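Local coordinates for glycerol dehydratase (Clostridium butyricum, PDB 1R9D), which dehydrates glycerol to 3-hydroxypropionaldehyde without coenzyme B12, probably by way of a glycyl radical, at residues V551-I556 with E615-Y620; S559-K564 with D610-E615. One frame throughout, in Å; residues are numbered along the deposited sequence.

Interaction 1: V551-I556 with E615-Y620; sequences VGVANI and EGALVY
Ile556 rests directly on the backbone of Gly616, and this is the tight half of the contact. Its CG2 methyl sits 3.8 Å from Gly616 CA, with no side chain on the glycine to hold the two helices apart. The torsion explains the choice of branch: chi1 of -84° sets CG1 beside the backbone N, which leaves CG2 anti to that N and facing helix 607-624, while CG1 and CD1 lead away from it. Ile556 also packs on Leu453 and Val457 of helix 453-461.

One turn back along helix 553-569 the fit is looser. Val553 CG1 only just meets Ala617 CB, methyl to methyl, at 4.5 Å. No hydrogen bond crosses between the segments, but the Gly616 carbonyl O is taken up by Tyr491 OH of helix 484-516. Solvent comes nearest at Glu615, which is partly exposed and has its CB directed away from residues 551-556 and its carboxylate in a salt bridge with Arg622.

Gly552 provides the N-cap of helix 553-569 straight after strand 543-551. The arrangement is a strand-to-helix turn whose first helical turn packs on a neighbouring helix, within the alpha/beta architecture of the pyruvate formate lyase-like fold.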
loop_
_atom_site.group_PDB
_atom_site.type_symbol
_atom_site.label_atom_id
_atom_site.label_comp_id
_atom_site.label_asym_id
_atom_site.label_seq_id
_atom_site.Cartn_x
_atom_site.Cartn_y
_atom_site.Cartn_z
ATOM N N VAL A 551 16.924 8.591 28.301
ATOM C CA VAL A 551 16.781 8.297 29.726
ATOM C C VAL A 551 18.152 8.155 30.382
ATOM O O VAL A 551 19.013 7.446 29.869
ATOM C CB VAL A 551 16.002 6.980 29.935
ATOM C CG1 VAL A 551 15.806 6.710 31.429
ATOM C CG2 VAL A 551 14.660 7.061 29.209
ATOM N N GLY A 552 18.347 8.848 31.505
ATOM C CA GLY A 552 19.604 8.771 32.236
ATOM C C GLY A 552 20.485 10.012 32.199
ATOM O O GLY A 552 21.708 9.907 32.318
ATOM N N VAL A 553 19.880 11.189 32.067
ATOM C CA VAL A 553 20.657 12.430 31.989
ATOM C C VAL A 553 21.610 12.706 33.161
ATOM O O VAL A 553 22.771 13.046 32.941
ATOM C CB VAL A 553 19.735 13.662 31.795
ATOM C CG1 VAL A 553 20.578 14.944 31.752
ATOM C CG2 VAL A 553 18.960 13.525 30.487
ATOM N N ALA A 554 21.138 12.575 34.398
ATOM C CA ALA A 554 22.014 12.835 35.538
ATOM C C ALA A 554 23.139 11.809 35.594
ATOM O O ALA A 554 24.272 12.138 35.955
ATOM C CB ALA A 554 21.223 12.814 36.838
ATOM N N ASN A 555 22.834 10.566 35.228
ATOM C CA ASN A 555 23.847 9.518 35.250
ATOM C C ASN A 555 24.965 9.816 34.247
ATOM O O ASN A 555 26.141 9.566 34.522
ATOM C CB ASN A 555 23.219 8.150 34.947
ATOM C CG ASN A 555 22.105 7.793 35.919
ATOM O OD1 ASN A 555 20.932 8.063 35.662
ATOM N ND2 ASN A 555 22.472 7.203 37.054
ATOM N N ILE A 556 24.601 10.362 33.090
ATOM C CA ILE A 556 25.595 10.694 32.073
ATOM C C ILE A 556 26.465 11.873 32.491
ATOM O O ILE A 556 27.682 11.842 32.316
ATOM C CB ILE A 556 24.918 10.990 30.702
ATOM C CG1 ILE A 556 24.671 9.674 29.957
ATOM C CG2 ILE A 556 25.814 11.878 29.839
ATOM C CD1 ILE A 556 23.975 8.623 30.774
ATOM N N GLU A 615 26.087 18.830 27.780
ATOM C CA GLU A 615 26.728 18.329 26.570
ATOM C C GLU A 615 26.421 16.850 26.325
ATOM O O GLU A 615 26.236 16.432 25.182
ATOM C CB GLU A 615 28.240 18.553 26.646
ATOM C CG GLU A 615 29.008 18.124 25.398
ATOM C CD GLU A 615 28.462 18.741 24.114
ATOM O OE1 GLU A 615 27.937 19.878 24.159
ATOM O OE2 GLU A 615 28.576 18.090 23.052
ATOM N N GLY A 616 26.373 16.063 27.396
ATOM C CA GLY A 616 26.071 14.649 27.246
ATOM C C GLY A 616 24.701 14.430 26.624
ATOM O O GLY A 616 24.532 13.578 25.744
ATOM N N ALA A 617 23.722 15.211 27.076
ATOM C CA ALA A 617 22.359 15.115 26.562
ATOM C C ALA A 617 22.280 15.667 25.144
ATOM O O ALA A 617 21.527 15.158 24.314
ATOM C CB ALA A 617 21.401 15.870 27.467
ATOM N N LEU A 618 23.057 16.713 24.870
ATOM C CA LEU A 618 23.069 17.324 23.547
ATOM C C LEU A 618 23.582 16.387 22.470
ATOM O O LEU A 618 23.166 16.485 21.318
ATOM C CB LEU A 618 23.905 18.609 23.556
ATOM C CG LEU A 618 23.141 19.863 23.992
ATOM C CD1 LEU A 618 24.118 21.022 24.247
ATOM C CD2 LEU A 618 22.131 20.235 22.908
ATOM N N VAL A 619 24.496 15.487 22.825
ATOM C CA VAL A 619 25.019 14.542 21.845
ATOM C C VAL A 619 23.852 13.678 21.357
ATOM O O VAL A 619 23.716 13.413 20.162
ATOM C CB VAL A 619 26.113 13.650 22.459
ATOM C CG1 VAL A 619 26.514 12.551 21.482
ATOM C CG2 VAL A 619 27.331 14.514 22.811
ATOM N N TYR A 620 23.013 13.244 22.293
ATOM C CA TYR A 620 21.839 12.445 21.948
ATOM C C TYR A 620 20.875 13.288 21.102
ATOM O O TYR A 620 20.428 12.869 20.033
ATOM C CB TYR A 620 21.121 11.998 23.222
ATOM C CG TYR A 620 19.753 11.402 22.966
ATOM C CD1 TYR A 620 19.619 10.130 22.407
ATOM C CD2 TYR A 620 18.599 12.124 23.252
ATOM C CE1 TYR A 620 18.365 9.590 22.137
ATOM C CE2 TYR A 620 17.329 11.591 22.983
ATOM C CZ TYR A 620 17.225 10.324 22.426
ATOM O OH TYR A 620 15.984 9.779 22.167
#

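Interaction 2: S559-K564 with D610-E615; sequences SLVAVK and DNLARE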
loop_
_atom_site.group_PDB
_atom_site.type_symbol
_atom_site.label_atom_id
_atom_site.label_comp_id
_atom_site.label_asym_id
_atom_site.label_seq_id
_atom_site.Cartn_x
_atom_site.Cartn_y
_atom_site.Cartn_z
ATOM N N SER A 559 28.686 10.690 35.296
ATOM C CA SER A 559 29.669 9.734 34.793
ATOM C C SER A 559 30.740 10.433 33.957
ATOM O O SER A 559 31.927 10.140 34.085
ATOM C CB SER A 559 29.002 8.652 33.935
ATOM O OG SER A 559 28.129 7.840 34.704
ATOM N N LEU A 560 30.324 11.354 33.095
ATOM C CA LEU A 560 31.283 12.062 32.252
ATOM C C LEU A 560 32.255 12.919 33.061
ATOM O O LEU A 560 33.453 12.923 32.783
ATOM C CB LEU A 560 30.557 12.932 31.218
ATOM C CG LEU A 560 29.825 12.167 30.107
ATOM C CD1 LEU A 560 29.131 13.150 29.162
ATOM C CD2 LEU A 560 30.813 11.312 29.343
ATOM N N VAL A 561 31.756 13.637 34.062
ATOM C CA VAL A 561 32.649 14.474 34.855
ATOM C C VAL A 561 33.598 13.626 35.698
ATOM O O VAL A 561 34.729 14.038 35.976
ATOM C CB VAL A 561 31.873 15.465 35.772
ATOM C CG1 VAL A 561 31.336 14.756 37.009
ATOM C CG2 VAL A 561 32.800 16.626 36.164
ATOM N N ALA A 562 33.149 12.438 36.094
ATOM C CA ALA A 562 33.992 11.553 36.891
ATOM C C ALA A 562 35.144 11.041 36.028
ATOM O O ALA A 562 36.294 11.008 36.466
ATOM C CB ALA A 562 33.178 10.387 37.434
ATOM N N VAL A 563 34.831 10.648 34.796
ATOM C CA VAL A 563 35.848 10.150 33.877
ATOM C C VAL A 563 36.870 11.249 33.582
ATOM O O VAL A 563 38.079 11.023 33.654
ATOM C CB VAL A 563 35.206 9.665 32.546
ATOM C CG1 VAL A 563 36.276 9.417 31.497
ATOM C CG2 VAL A 563 34.423 8.390 32.791
ATOM N N LYS A 564 36.375 12.442 33.269
ATOM C CA LYS A 564 37.238 13.574 32.958
ATOM C C LYS A 564 38.155 13.992 34.106
ATOM O O LYS A 564 39.342 14.238 33.895
ATOM C CB LYS A 564 36.395 14.781 32.536
ATOM C CG LYS A 564 37.219 16.031 32.257
ATOM C CD LYS A 564 36.337 17.231 31.946
ATOM C CE LYS A 564 37.161 18.505 31.837
ATOM N NZ LYS A 564 37.777 18.887 33.148
ATOM N N ASP A 610 27.489 20.226 35.707
ATOM C CA ASP A 610 26.254 20.622 35.041
ATOM C C ASP A 610 26.445 20.786 33.526
ATOM O O ASP A 610 25.581 20.386 32.745
ATOM C CB ASP A 610 25.706 21.920 35.644
ATOM C CG ASP A 610 25.258 21.755 37.088
ATOM O OD1 ASP A 610 25.282 20.612 37.593
ATOM O OD2 ASP A 610 24.880 22.767 37.712
ATOM N N ASN A 611 27.570 21.360 33.105
ATOM C CA ASN A 611 27.813 21.534 31.675
ATOM C C ASN A 611 28.074 20.222 30.937
ATOM O O ASN A 611 27.891 20.143 29.719
ATOM C CB ASN A 611 28.969 22.507 31.430
ATOM C CG ASN A 611 28.599 23.934 31.773
ATOM O OD1 ASN A 611 27.456 24.350 31.574
ATOM N ND2 ASN A 611 29.564 24.697 32.278
ATOM N N LEU A 612 28.504 19.197 31.664
ATOM C CA LEU A 612 28.743 17.903 31.039
ATOM C C LEU A 612 27.421 17.151 30.923
ATOM O O LEU A 612 27.247 16.325 30.030
ATOM C CB LEU A 612 29.777 17.098 31.834
ATOM C CG LEU A 612 31.218 17.561 31.571
ATOM C CD1 LEU A 612 32.197 16.760 32.415
ATOM C CD2 LEU A 612 31.538 17.388 30.089
ATOM N N ALA A 613 26.487 17.440 31.825
ATOM C CA ALA A 613 25.173 16.813 31.746
ATOM C C ALA A 613 24.546 17.425 30.490
ATOM O O ALA A 613 23.929 16.728 29.680
ATOM C CB ALA A 613 24.335 17.156 32.980
ATOM N N ARG A 614 24.730 18.731 30.329
ATOM C CA ARG A 614 24.194 19.446 29.169
ATOM C C ARG A 614 24.763 18.894 27.866
ATOM O O ARG A 614 24.018 18.536 26.949
ATOM C CB ARG A 614 24.520 20.942 29.265
ATOM C CG ARG A 614 24.122 21.743 28.030
ATOM C CD ARG A 614 24.661 23.167 28.098
ATOM N NE ARG A 614 24.476 23.888 26.840
ATOM C CZ ARG A 614 23.383 24.568 26.511
ATOM N NH1 ARG A 614 22.355 24.635 27.348
ATOM N NH2 ARG A 614 23.321 25.190 25.338
ATOM N N GLU A 615 26.087 18.830 27.780
ATOM C CA GLU A 615 26.728 18.329 26.570
ATOM C C GLU A 615 26.421 16.850 26.325
ATOM O O GLU A 615 26.236 16.432 25.182
ATOM C CB GLU A 615 28.240 18.553 26.646
ATOM C CG GLU A 615 29.008 18.124 25.398
ATOM C CD GLU A 615 28.462 18.741 24.114
ATOM O OE1 GLU A 615 27.937 19.878 24.159
ATOM O OE2 GLU A 615 28.576 18.090 23.052
#
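Leu612 does nearly all the work here, projecting from helix 607-624 onto the face of helix 553-569 made by Leu560, Val561 and Lys564. Its CB faces the CB of Leu560 at 4.3 Å, the closest the two side chains come. From there CG stands opposite the carbonyl carbon of Leu612 (chi1 -78°), and the chain continues extended to CD1 (chi2 178°). CG itself is a bridging atom with nothing of the other segment in close contact, and CD2 is likewise turned aside.

The tip, CD1, makes the main contact. It presses against the backbone of Val561, 3.4 Å from Val561 CA and 3.6 Å from Val561 N, so the methyl lies on the helix surface itself. The side chains of Val561 and Leu612 cross at about a right angle, and Val561 CG2 meets the same CD1 at 3.8 Å. On another flank Lys564 passes across the leucine, its CD reaching Leu612 CD1 at 4.2 Å. This is the apolar shaft of the lysine; its chain bends at the last torsion and the ammonium NZ pairs with Asp569. Leu560 fills in on the backbone side, bringing CD1 to within 3.8 Å of Leu612 O.

Around this core, Leu560 continues onto Phe487 and Met488 of helix 484-516, whereas Val561 and Lys564 both touch Glu608, one turn before Leu612. The contact is purely van der Waals across the segments, and partly buried.

The local helix axes approach to 8.9 Å with 118° between their directions. It is plain helix-on-helix packing, one leucine set against Leu560, Val561 and Lys564, in a helical part of the pyruvate formate lyase-like fold.

In the fold
Interactions 1 and 2 are successive patches of one interface between helix 553-569 and helix 607-624, with their centres 9 Å apart. Residues 559-564 and 610-615 are nested inside the loop closed by 551-556 and 615-620: the first helix runs outward from strand 543-551, and the second returns toward it. Glu615 belongs to a segment of each, and the patches touch where Leu560 CD1 comes 3.9 Å from Gly616 CA. Interaction 1 is fully buried, about 21 Å from the chain's centre to its own, and interaction 2 lies farther out at about 29 Å. Helix 484-516 touches both, tying the pair into the rest of the subunit.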